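PDB 1HTW: tRNA threonylcarbamoyladenosine biosynthesis protein TsaE from Haemophilus influenzae, which is required to form the threonylcarbamoyl group on adenosine 37 of tRNAs that read codons beginning with adenine, and binds ATP and magnesium with a P-loop NTPase fold. Local coordinates for residues A[1-6]-A[141-146]; A[33-38]-A[121-126]; A[37-42]-A[114-119]; A[80-85]-A[108-113]. All coordinates share one frame; numbering follows the deposited sequence.

Contact 1. Residues A[1-6]-A[141-146]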
# COMPACT_ATOMS: atom_id res chain seq x y z
N MET A 1 4.11 -14.33 7.96
CA MET A 1 3.48 -15.62 7.53
C MET A 1 4.13 -16.09 6.23
O MET A 1 5.36 -16.12 6.11
CB MET A 1 1.98 -15.46 7.33
CG MET A 1 1.11 -15.72 8.54
SD MET A 1 1.35 -14.43 9.93
CE MET A 1 -0.35 -14.57 10.84
N GLU A 2 3.28 -16.43 5.26
CA GLU A 2 3.86 -16.85 3.97
C GLU A 2 4.54 -15.64 3.36
O GLU A 2 4.38 -14.52 3.92
CB GLU A 2 2.84 -17.51 3.06
CG GLU A 2 3.06 -19.01 2.88
CD GLU A 2 3.19 -19.44 1.44
OE1 GLU A 2 2.15 -19.52 0.75
OE2 GLU A 2 4.32 -19.72 0.97
N SER A 3 5.43 -15.89 2.41
CA SER A 3 6.12 -14.77 1.76
C SER A 3 6.17 -14.96 0.25
O SER A 3 6.04 -16.04 -0.31
CB SER A 3 7.58 -14.73 2.31
OG SER A 3 8.07 -13.41 2.23
N LEU A 4 6.36 -13.83 -0.46
CA LEU A 4 6.58 -13.85 -1.88
C LEU A 4 7.86 -13.02 -2.15
O LEU A 4 7.93 -11.94 -1.55
CB LEU A 4 5.47 -13.23 -2.71
CG LEU A 4 5.83 -12.80 -4.15
CD1 LEU A 4 6.00 -14.04 -5.03
CD2 LEU A 4 4.75 -11.90 -4.73
N THR A 5 8.74 -13.56 -2.97
CA THR A 5 9.90 -12.74 -3.39
C THR A 5 9.77 -12.56 -4.90
O THR A 5 9.73 -13.53 -5.66
CB THR A 5 11.24 -13.26 -2.94
OG1 THR A 5 12.31 -12.32 -3.38
CG2 THR A 5 11.67 -14.60 -3.49
N GLN A 6 9.78 -11.31 -5.35
CA GLN A 6 9.56 -11.01 -6.74
C GLN A 6 10.51 -9.98 -7.31
O GLN A 6 10.64 -8.89 -6.79
CB GLN A 6 8.11 -10.38 -6.84
CG GLN A 6 7.76 -10.01 -8.27
CD GLN A 6 7.35 -11.20 -9.11
OE1 GLN A 6 6.70 -12.14 -8.63
NE2 GLN A 6 7.93 -11.28 -10.31
N GLU A 141 9.72 -8.10 -1.40
CA GLU A 141 9.32 -9.25 -0.55
C GLU A 141 7.94 -8.83 0.00
O GLU A 141 7.85 -7.76 0.64
CB GLU A 141 10.32 -9.51 0.52
CG GLU A 141 10.36 -8.67 1.78
CD GLU A 141 11.73 -8.56 2.42
OE1 GLU A 141 12.73 -8.45 1.67
OE2 GLU A 141 11.85 -8.55 3.66
N LEU A 142 6.96 -9.68 -0.21
CA LEU A 142 5.66 -9.44 0.48
C LEU A 142 5.62 -10.43 1.65
O LEU A 142 5.89 -11.65 1.49
CB LEU A 142 4.51 -9.78 -0.47
CG LEU A 142 4.23 -8.91 -1.68
CD1 LEU A 142 2.85 -9.27 -2.28
CD2 LEU A 142 4.23 -7.45 -1.31
N ILE A 143 5.28 -9.94 2.80
CA ILE A 143 5.23 -10.68 4.03
C ILE A 143 3.81 -10.53 4.64
O ILE A 143 3.40 -9.45 5.01
CB ILE A 143 6.30 -10.21 5.01
CG1 ILE A 143 7.71 -10.34 4.38
CG2 ILE A 143 6.28 -11.12 6.26
CD1 ILE A 143 8.78 -9.79 5.30
N ALA A 144 3.21 -11.71 4.84
CA ALA A 144 1.85 -11.68 5.43
C ALA A 144 1.97 -11.50 6.93
O ALA A 144 2.88 -12.10 7.54
CB ALA A 144 1.16 -13.03 5.15
N GLN A 145 1.09 -10.68 7.51
CA GLN A 145 1.10 -10.48 8.95
C GLN A 145 -0.19 -11.03 9.60
O GLN A 145 -0.18 -11.29 10.79
CB GLN A 145 1.16 -8.98 9.30
CG GLN A 145 2.12 -8.65 10.41
CD GLN A 145 3.55 -8.50 9.91
OE1 GLN A 145 4.27 -7.63 10.40
NE2 GLN A 145 3.90 -9.28 8.90
N THR A 146 -1.22 -11.12 8.78
CA THR A 146 -2.53 -11.61 9.29
C THR A 146 -2.96 -12.77 8.45
O THR A 146 -2.45 -13.08 7.38
CB THR A 146 -3.59 -10.50 9.19
OG1 THR A 146 -3.75 -10.15 7.80
CG2 THR A 146 -3.27 -9.29 10.03
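Ser3 and Leu4 pair with Ile143 and Leu142 in the antiparallel strand pair at one edge of the mixed sheet, strand 3-8 being one of the two outermost strands within the chain. The two short segments run 172° apart in direction, with axes 4.6 Å from each other at closest. Leu4 and Leu142 form the hydrogen-bonded pair: Leu142 N donates to Leu4 O at 2.8 Å, and Leu4 N returns a bond to Leu142 O. That second carbonyl has a further donor, because Ser3 OG reaches Leu142 O at 2.9 Å from above the carbonyl plane, 41° out of it. The serine hydroxyl is swung away from its own backbone N (chi1 -153°), which brings it over the neighbouring strand and also next to Ile143 CG1.

On the other sheet face the leucines of the pair lie side by side and point the same way, Leu4 CD2 meeting Leu142 CD1 at 4.1 Å. Toward the chain terminus the pairing continues through Ala144 N, which donates almost straight to Glu2 O at 3.2 Å. The terminal Met1 N is 2.6 Å from Ala144 O, but Met1 is poorly ordered, so the detail at this end deserves less weight.

Beyond the pair, Phe17 of helix 11-28 packs against both Leu4 and Leu142, while Ile153 of helix 147-155 touches Glu2 and Ala144. Thr146 sits at the N-cap of that second helix, its OG1 bonded to Gly149 N and to Asp126. Strand 137-144 is in turn joined to strand 127-134, with Leu142 resting on Ile127 and Val129.

Contact 2. Residues A[33-38]-A[121-126]. With NA (sodium ion), chain F.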
# COMPACT_ATOMS: atom_id res chain seq x y z
N ALA A 33 -10.93 -3.00 6.41
CA ALA A 33 -9.97 -2.18 5.56
C ALA A 33 -8.68 -3.00 5.43
O ALA A 33 -8.24 -3.58 6.44
CB ALA A 33 -9.73 -0.89 6.26
N ILE A 34 -8.11 -3.02 4.24
CA ILE A 34 -6.85 -3.81 4.08
C ILE A 34 -5.66 -2.87 4.35
O ILE A 34 -5.60 -1.83 3.70
CB ILE A 34 -6.81 -4.40 2.70
CG1 ILE A 34 -8.08 -5.25 2.41
CG2 ILE A 34 -5.57 -5.23 2.42
CD1 ILE A 34 -8.04 -5.98 1.08
N MET A 35 -4.83 -3.23 5.29
CA MET A 35 -3.68 -2.37 5.65
C MET A 35 -2.44 -2.91 4.93
O MET A 35 -1.99 -4.03 5.14
CB MET A 35 -3.49 -2.34 7.15
CG MET A 35 -4.84 -2.00 7.87
SD MET A 35 -5.24 -0.11 7.60
CE MET A 35 -3.75 0.67 8.34
N VAL A 36 -1.85 -2.03 4.10
CA VAL A 36 -0.64 -2.42 3.36
C VAL A 36 0.46 -1.43 3.78
O VAL A 36 0.34 -0.25 3.46
CB VAL A 36 -0.86 -2.31 1.87
CG1 VAL A 36 0.36 -2.90 1.10
CG2 VAL A 36 -2.06 -3.23 1.41
N TYR A 37 1.54 -1.95 4.37
CA TYR A 37 2.65 -1.07 4.73
C TYR A 37 3.72 -1.20 3.64
O TYR A 37 4.16 -2.31 3.37
CB TYR A 37 3.28 -1.55 6.03
CG TYR A 37 2.50 -1.30 7.31
CD1 TYR A 37 1.17 -0.88 7.32
CD2 TYR A 37 3.13 -1.55 8.51
CE1 TYR A 37 0.50 -0.70 8.54
CE2 TYR A 37 2.48 -1.37 9.72
CZ TYR A 37 1.18 -0.94 9.71
OH TYR A 37 0.55 -0.77 10.95
N LEU A 38 4.06 -0.06 3.00
CA LEU A 38 5.02 -0.03 1.93
C LEU A 38 6.37 0.49 2.49
O LEU A 38 6.44 1.57 3.04
CB LEU A 38 4.59 0.94 0.80
CG LEU A 38 3.24 0.64 0.15
CD1 LEU A 38 2.85 1.76 -0.80
CD2 LEU A 38 3.28 -0.72 -0.51
N ILE A 121 -1.15 4.02 16.78
CA ILE A 121 -2.44 4.46 16.28
C ILE A 121 -2.88 3.69 15.05
O ILE A 121 -4.03 3.29 14.93
CB ILE A 121 -2.43 5.97 15.96
CG1 ILE A 121 -1.78 6.72 17.13
CG2 ILE A 121 -3.84 6.48 15.73
CD1 ILE A 121 -2.76 7.15 18.19
N LEU A 122 -1.96 3.48 14.12
CA LEU A 122 -2.31 2.76 12.88
C LEU A 122 -2.69 1.31 13.20
O LEU A 122 -1.88 0.61 13.81
CB LEU A 122 -1.02 2.65 12.03
CG LEU A 122 -0.75 3.62 10.90
CD1 LEU A 122 0.50 3.18 10.15
CD2 LEU A 122 -1.93 3.72 9.95
N PRO A 123 -3.72 0.80 12.55
CA PRO A 123 -4.05 -0.61 12.64
C PRO A 123 -2.86 -1.42 12.09
O PRO A 123 -2.13 -0.93 11.23
CB PRO A 123 -5.27 -0.79 11.75
CG PRO A 123 -5.82 0.58 11.54
CD PRO A 123 -4.67 1.54 11.70
N GLU A 124 -2.69 -2.62 12.61
CA GLU A 124 -1.58 -3.49 12.24
C GLU A 124 -1.70 -3.83 10.75
O GLU A 124 -2.81 -3.82 10.22
CB GLU A 124 -1.58 -4.78 13.05
CG GLU A 124 -0.41 -5.70 12.74
CD GLU A 124 -0.77 -7.17 12.85
OE1 GLU A 124 -1.68 -7.50 13.64
OE2 GLU A 124 -0.15 -7.98 12.13
N ALA A 125 -0.55 -4.07 10.11
CA ALA A 125 -0.57 -4.38 8.69
C ALA A 125 -1.10 -5.79 8.40
O ALA A 125 -0.79 -6.70 9.14
CB ALA A 125 0.84 -4.31 8.10
N ASP A 126 -1.76 -5.91 7.25
CA ASP A 126 -2.13 -7.25 6.79
C ASP A 126 -0.93 -7.81 6.00
O ASP A 126 -0.66 -8.99 6.00
CB ASP A 126 -3.36 -7.22 5.90
CG ASP A 126 -4.60 -6.94 6.74
OD1 ASP A 126 -5.04 -7.86 7.50
OD2 ASP A 126 -5.13 -5.81 6.72
NA NA F . 5.28 1.82 5.60
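Ala125 CB sits over the centre of the Tyr37 ring, 3.4 Å from the centroid and only 6° off the ring normal, a CH-pi contact made squarely on one face. Beside it, the Met35 side chain bends at both chi2 and chi3, and this double bend brings its methyl to the proline: Met35 CE lies 3.6 Å from Pro123 CD, the two side chains crossing at about a right angle. The same methyl meets Leu122 CD2 at 3.9 Å, and Leu122 CD1 approaches the far end of the tyrosine obliquely.

Farther out the contacts become polar. Tyr37 OH donates to Pro123 O at 2.7 Å, with the carbonyl oxygen near the plane of the ring, so the phenol is held at its tip as well as on its face. Met35 is gripped through its backbone from the other end of the loop. Its N-H points almost straight (176°) at Asp126 OD2, 3.0 Å away, using the anti lone pair of that oxygen, and Asp126 N donates to Met35 O at 2.8 Å. The other carboxylate oxygen, OD1, has Lys32 and Thr146 as partners.

The touching parts run at 91° to each other. Strands 109-113 and 127-134 lie on either side of strand 34-39 and parallel to it, so 121-126 is the end of a crossover connection that passes over strand 34-39 in the parallel core of a P-loop NTPase fold.

Contact 3. Residues A[37-42]-A[114-119]. With NA (sodium ion), chain F; MG (magnesium ion), chain E; ADP (adenosine-5'-diphosphate), chain H.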
# COMPACT_ATOMS: atom_id res chain seq x y z
N TYR A 37 1.54 -1.95 4.37
CA TYR A 37 2.65 -1.07 4.73
C TYR A 37 3.72 -1.20 3.64
O TYR A 37 4.16 -2.31 3.37
CB TYR A 37 3.28 -1.55 6.03
CG TYR A 37 2.50 -1.30 7.31
CD1 TYR A 37 1.17 -0.88 7.32
CD2 TYR A 37 3.13 -1.55 8.51
CE1 TYR A 37 0.50 -0.70 8.54
CE2 TYR A 37 2.48 -1.37 9.72
CZ TYR A 37 1.18 -0.94 9.71
OH TYR A 37 0.55 -0.77 10.95
N LEU A 38 4.06 -0.06 3.00
CA LEU A 38 5.02 -0.03 1.93
C LEU A 38 6.37 0.49 2.49
O LEU A 38 6.44 1.57 3.04
CB LEU A 38 4.59 0.94 0.80
CG LEU A 38 3.24 0.64 0.15
CD1 LEU A 38 2.85 1.76 -0.80
CD2 LEU A 38 3.28 -0.72 -0.51
N ASN A 39 7.35 -0.42 2.47
CA ASN A 39 8.64 -0.16 3.11
C ASN A 39 9.78 -0.19 2.08
O ASN A 39 9.74 -0.76 1.03
CB ASN A 39 8.90 -1.28 4.12
CG ASN A 39 7.90 -1.29 5.28
OD1 ASN A 39 7.45 -0.21 5.73
ND2 ASN A 39 7.54 -2.50 5.69
N GLY A 40 10.81 0.63 2.43
CA GLY A 40 11.93 0.74 1.46
C GLY A 40 12.49 2.16 1.58
O GLY A 40 11.95 3.04 2.22
N ASP A 41 13.82 2.23 1.25
CA ASP A 41 14.45 3.55 1.38
C ASP A 41 13.86 4.58 0.45
O ASP A 41 13.18 4.30 -0.52
CB ASP A 41 15.94 3.36 0.88
CG ASP A 41 16.74 2.59 1.89
OD1 ASP A 41 16.35 2.35 3.03
OD2 ASP A 41 17.90 2.21 1.48
N LEU A 42 14.19 5.85 0.75
CA LEU A 42 13.79 6.91 -0.21
C LEU A 42 14.24 6.58 -1.59
O LEU A 42 15.43 6.25 -1.88
CB LEU A 42 14.37 8.23 0.34
CG LEU A 42 13.90 9.51 -0.33
CD1 LEU A 42 12.45 9.81 0.03
CD2 LEU A 42 14.81 10.66 0.09
N TRP A 114 6.04 5.02 5.33
CA TRP A 114 6.46 5.46 6.64
C TRP A 114 5.51 5.10 7.75
O TRP A 114 5.23 5.84 8.70
CB TRP A 114 6.69 6.99 6.63
CG TRP A 114 7.99 7.36 6.01
CD1 TRP A 114 8.22 7.78 4.72
CD2 TRP A 114 9.28 7.37 6.65
NE1 TRP A 114 9.55 8.02 4.53
CE2 TRP A 114 10.21 7.78 5.70
CE3 TRP A 114 9.70 7.04 7.94
CZ2 TRP A 114 11.58 7.90 5.99
CZ3 TRP A 114 11.06 7.16 8.23
CH2 TRP A 114 11.98 7.58 7.26
N SER A 115 5.07 3.82 7.76
CA SER A 115 4.12 3.37 8.77
C SER A 115 4.71 3.40 10.17
O SER A 115 3.92 3.44 11.13
CB SER A 115 3.70 1.93 8.42
OG SER A 115 4.87 1.14 8.21
N GLU A 116 6.04 3.35 10.30
CA GLU A 116 6.64 3.40 11.63
C GLU A 116 6.17 4.65 12.40
O GLU A 116 6.10 4.65 13.64
CB GLU A 116 8.17 3.48 11.59
CG GLU A 116 8.98 2.64 10.72
CD GLU A 116 9.20 3.15 9.32
OE1 GLU A 116 8.23 3.11 8.52
OE2 GLU A 116 10.34 3.54 8.98
N LYS A 117 6.04 5.75 11.69
CA LYS A 117 5.64 7.03 12.28
C LYS A 117 4.27 6.95 12.92
O LYS A 117 3.94 7.72 13.84
CB LYS A 117 5.69 8.14 11.23
CG LYS A 117 7.10 8.42 10.70
CD LYS A 117 7.92 9.13 11.80
CE LYS A 117 9.41 8.85 11.62
NZ LYS A 117 10.24 10.08 11.84
N GLY A 118 3.46 5.96 12.54
CA GLY A 118 2.12 5.82 13.05
C GLY A 118 1.98 4.75 14.11
O GLY A 118 0.86 4.44 14.54
N GLN A 119 3.10 4.20 14.56
CA GLN A 119 3.10 3.11 15.53
C GLN A 119 2.19 3.41 16.72
O GLN A 119 2.29 4.49 17.31
CB GLN A 119 4.53 2.86 16.02
CG GLN A 119 5.04 1.46 15.77
CD GLN A 119 6.54 1.41 15.54
OE1 GLN A 119 7.18 2.42 15.23
NE2 GLN A 119 7.12 0.22 15.69
NA NA F . 5.28 1.82 5.60
MG MG E . 12.18 3.53 4.54
PB ADP H . 9.72 6.12 -2.86
O1B ADP H . 8.23 6.47 -2.69
O2B ADP H . 10.07 4.83 -2.26
O3B ADP H . 10.55 7.33 -2.25
PA ADP H . 9.39 6.79 -5.67
O1A ADP H . 8.93 8.20 -5.46
O2A ADP H . 8.40 5.87 -6.27
O3A ADP H . 10.05 6.18 -4.36
O5' ADP H . 10.65 6.87 -6.66
C5' ADP H . 11.14 5.81 -7.43
C4' ADP H . 12.06 6.42 -8.52
O4' ADP H . 12.83 5.37 -9.11
C3' ADP H . 11.30 7.11 -9.63
O3' ADP H . 11.98 8.34 -10.03
C2' ADP H . 11.25 6.01 -10.68
O2' ADP H . 11.02 6.47 -12.00
C1' ADP H . 12.60 5.28 -10.47
N9 ADP H . 12.56 3.89 -10.86
C8 ADP H . 13.45 3.25 -11.67
N7 ADP H . 13.30 1.98 -11.83
C5 ADP H . 12.24 1.73 -11.08
C6 ADP H . 11.68 0.49 -10.84
N6 ADP H . 12.12 -0.66 -11.32
N1 ADP H . 10.66 0.50 -9.94
C2 ADP H . 10.26 1.65 -9.37
N3 ADP H . 10.77 2.89 -9.51
C4 ADP H . 11.75 2.83 -10.44
O HOH W 1 7.98 3.50 4.15
O HOH W 2 10.95 1.70 5.06
O HOH W 3 14.10 1.95 4.54
O HOH W 4 13.68 5.44 4.51
O HOH W 5 10.15 4.87 4.27
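Ser115 lies against Tyr37 where strand 34-39 of the P-loop NTPase fold runs toward its Walker A loop, at a sodium site shared by the two segments. From the serine backbone, CB comes over the centre of the Tyr37 ring, 3.6 Å from the centroid and 14° off the normal, a CH-pi contact. At the tip, OG is 3.2 Å from Tyr37 CD2 and binds the sodium ion at 2.7 Å. Its torsion (chi1 51°) sets the hydroxyl between the backbone N and the carbonyl carbon, and from there it reaches the ion while CB keeps its place over the ring.

Two ligands of the sodium come from the strand: Leu38 O at 2.8 Å and Asn39 OD1 at 3.0 Å. With Ile112 O the ion is bound by four protein oxygens, two of them main-chain carbonyls, those of Leu38 and Ile112. The amide of Asn39 has both ends engaged, since its ND2 is bonded to Asn130 OD1.

Past the sodium the strand turns into the nucleotide loop. Gly40 O binds a second magnesium ion, distinct from the one bound by Thr47 and Glu113, together with four waters, and the same carbonyl accepts from Lys46 NZ. Asp41 and Leu42 continue into the ADP pocket, near the beta-phosphate oxygens. Trp114 joins the strand by way of water: one molecule donates to Leu38 O and accepts from Trp114 N, at 2.7 Å in each case.

Contact 4. Residues A[80-85]-A[108-113]. With NA (sodium ion), chain F; MG (magnesium ion), chain D.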
# COMPACT_ATOMS: atom_id res chain seq x y z
N MET A 80 -12.98 2.87 -2.08
CA MET A 80 -12.23 3.97 -1.45
C MET A 80 -10.81 3.46 -1.10
O MET A 80 -10.65 2.48 -0.39
CB MET A 80 -12.94 4.43 -0.19
CG MET A 80 -14.40 4.87 -0.41
SD MET A 80 -14.58 6.15 -1.86
CE MET A 80 -13.51 7.51 -1.15
N ILE A 81 -9.80 4.18 -1.57
CA ILE A 81 -8.41 3.76 -1.36
C ILE A 81 -7.65 4.97 -0.80
O ILE A 81 -7.81 6.04 -1.38
CB ILE A 81 -7.78 3.23 -2.64
CG1 ILE A 81 -8.61 1.98 -3.09
CG2 ILE A 81 -6.33 2.77 -2.36
CD1 ILE A 81 -8.43 1.58 -4.49
N TYR A 82 -6.94 4.74 0.26
CA TYR A 82 -6.25 5.84 0.94
C TYR A 82 -4.72 5.64 0.88
O TYR A 82 -4.26 4.56 1.14
CB TYR A 82 -6.67 5.92 2.41
CG TYR A 82 -8.15 6.27 2.48
CD1 TYR A 82 -8.60 7.55 2.36
CD2 TYR A 82 -9.06 5.20 2.58
CE1 TYR A 82 -9.97 7.82 2.39
CE2 TYR A 82 -10.43 5.48 2.54
CZ TYR A 82 -10.86 6.77 2.45
OH TYR A 82 -12.23 7.02 2.53
N HIS A 83 -4.07 6.67 0.32
CA HIS A 83 -2.58 6.59 0.21
C HIS A 83 -2.06 7.51 1.30
O HIS A 83 -2.39 8.70 1.42
CB HIS A 83 -2.19 7.11 -1.19
CG HIS A 83 -0.68 7.13 -1.38
ND1 HIS A 83 -0.11 7.96 -2.31
CD2 HIS A 83 0.28 6.40 -0.80
CE1 HIS A 83 1.22 7.77 -2.28
NE2 HIS A 83 1.49 6.80 -1.41
N PHE A 84 -1.23 6.92 2.17
CA PHE A 84 -0.62 7.70 3.27
C PHE A 84 0.88 7.81 3.09
O PHE A 84 1.49 6.84 2.66
CB PHE A 84 -0.86 6.97 4.60
CG PHE A 84 -2.29 6.98 5.07
CD1 PHE A 84 -3.16 6.00 4.59
CD2 PHE A 84 -2.68 7.81 6.11
CE1 PHE A 84 -4.47 5.95 5.05
CE2 PHE A 84 -4.01 7.78 6.55
CZ PHE A 84 -4.87 6.86 6.01
N ASP A 85 1.42 9.02 3.31
CA ASP A 85 2.88 9.17 3.46
C ASP A 85 3.06 9.89 4.80
O ASP A 85 2.68 11.07 4.89
CB ASP A 85 3.55 10.00 2.37
CG ASP A 85 5.09 9.98 2.67
OD1 ASP A 85 5.42 9.73 3.84
OD2 ASP A 85 5.86 10.11 1.73
N SER A 108 -12.23 -0.27 2.90
CA SER A 108 -11.24 0.48 2.07
C SER A 108 -9.96 -0.33 1.92
O SER A 108 -9.80 -1.44 2.40
CB SER A 108 -10.93 1.76 2.85
OG SER A 108 -10.22 1.53 4.04
N ILE A 109 -9.04 0.30 1.17
CA ILE A 109 -7.66 -0.29 1.08
C ILE A 109 -6.75 0.90 1.51
O ILE A 109 -6.99 1.99 0.99
CB ILE A 109 -7.34 -0.65 -0.37
CG1 ILE A 109 -8.10 -1.96 -0.74
CG2 ILE A 109 -5.83 -0.98 -0.46
CD1 ILE A 109 -8.23 -2.28 -2.15
N CYS A 110 -5.80 0.65 2.39
CA CYS A 110 -4.96 1.77 2.83
C CYS A 110 -3.49 1.36 2.44
O CYS A 110 -3.07 0.27 2.83
CB CYS A 110 -5.02 1.97 4.32
SG CYS A 110 -6.68 2.61 4.88
N LEU A 111 -2.83 2.31 1.81
CA LEU A 111 -1.42 1.98 1.36
C LEU A 111 -0.54 3.03 2.05
O LEU A 111 -0.79 4.23 1.84
CB LEU A 111 -1.39 2.19 -0.15
CG LEU A 111 -2.47 1.44 -0.97
CD1 LEU A 111 -2.42 1.86 -2.45
CD2 LEU A 111 -2.21 -0.10 -0.91
N ILE A 112 0.35 2.56 2.90
CA ILE A 112 1.00 3.42 3.86
C ILE A 112 2.52 3.44 3.71
O ILE A 112 3.16 2.42 3.86
CB ILE A 112 0.63 2.96 5.27
CG1 ILE A 112 -0.95 3.05 5.38
CG2 ILE A 112 1.26 3.80 6.36
CD1 ILE A 112 -1.43 2.72 6.76
N GLU A 113 3.03 4.64 3.46
CA GLU A 113 4.50 4.86 3.44
C GLU A 113 4.89 5.46 4.76
O GLU A 113 4.12 6.17 5.42
CB GLU A 113 4.90 5.79 2.29
CG GLU A 113 4.65 5.19 0.92
CD GLU A 113 5.03 6.02 -0.26
OE1 GLU A 113 6.20 6.52 -0.29
OE2 GLU A 113 4.25 6.12 -1.22
NA NA F . 5.28 1.82 5.60
MG MG D . 7.07 7.82 -1.79
O HOH W 6 5.98 9.55 -0.79
O HOH W 7 8.73 8.21 -0.52
O HOH W 8 7.78 9.37 -3.18
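His83 NE2 donates to Glu113 OE2 at 2.8 Å, with an N-H...O angle of 163°. The acceptor lies in the plane of the imidazole, whereas the donor meets OE2 on its anti side, 32° out of the carboxylate plane. The other oxygen, Glu113 OE1, binds a magnesium ion at 2.2 Å; Thr47 OG1, a beta-phosphate oxygen of ADP and three waters complete the coordination. One of these waters donates to Asp85 OD2 at 2.6 Å, linking the aspartate to the metal through its second shell, while Asp85 OD1 accepts from Tyr87 N. His83 CG lies anti to the backbone N (chi1 178°), which sends the imidazole across to the neighbouring strand.

Beneath these groups the backbones pair in nearly parallel strands. Phe84 N donates to Leu111 O at 2.7 Å and Glu113 N to Phe84 O at 2.8 Å, with Tyr82 bonded likewise to Ile109 and Leu111.

On the sheet face of His83 and Glu113, Ile81 lies alongside Ile109 and its CG2 touches Leu111 CD1. On the reverse face Phe84 CD1 meets Ile112 CG1 at 3.8 Å, and Cys110 SG approaches the Tyr82 and Phe84 rings obliquely.

The two oxygens of Glu113 are divided between the metal (OE1) and hydrogen bonding that includes His83 NE2 (OE2). His83 is thus a second-shell residue, probably fixing the rotation of the carboxylate that binds magnesium.

In the fold
Starting at the N terminus, segment 1-6 is met again only near the end of the chain, by 141-146, so contact 1 closes the largest loop and the other three nest within it. Strand 34-39 then supplies contacts 2 and 3 from overlapping stretches; their loops close at 121-126 and 114-119, and they share Tyr37 and Leu38. Contact 4 (80-85 with 108-113) is nested inside both. Contacts 2 and 4 meet where strands 34-39 and 109-113 run side by side, and contacts 2, 3 and 4 all reach the sodium ion. Asp126 joins contact 2 to Gln145 and Thr146 of contact 1, tying the sheet edge to its parallel centre.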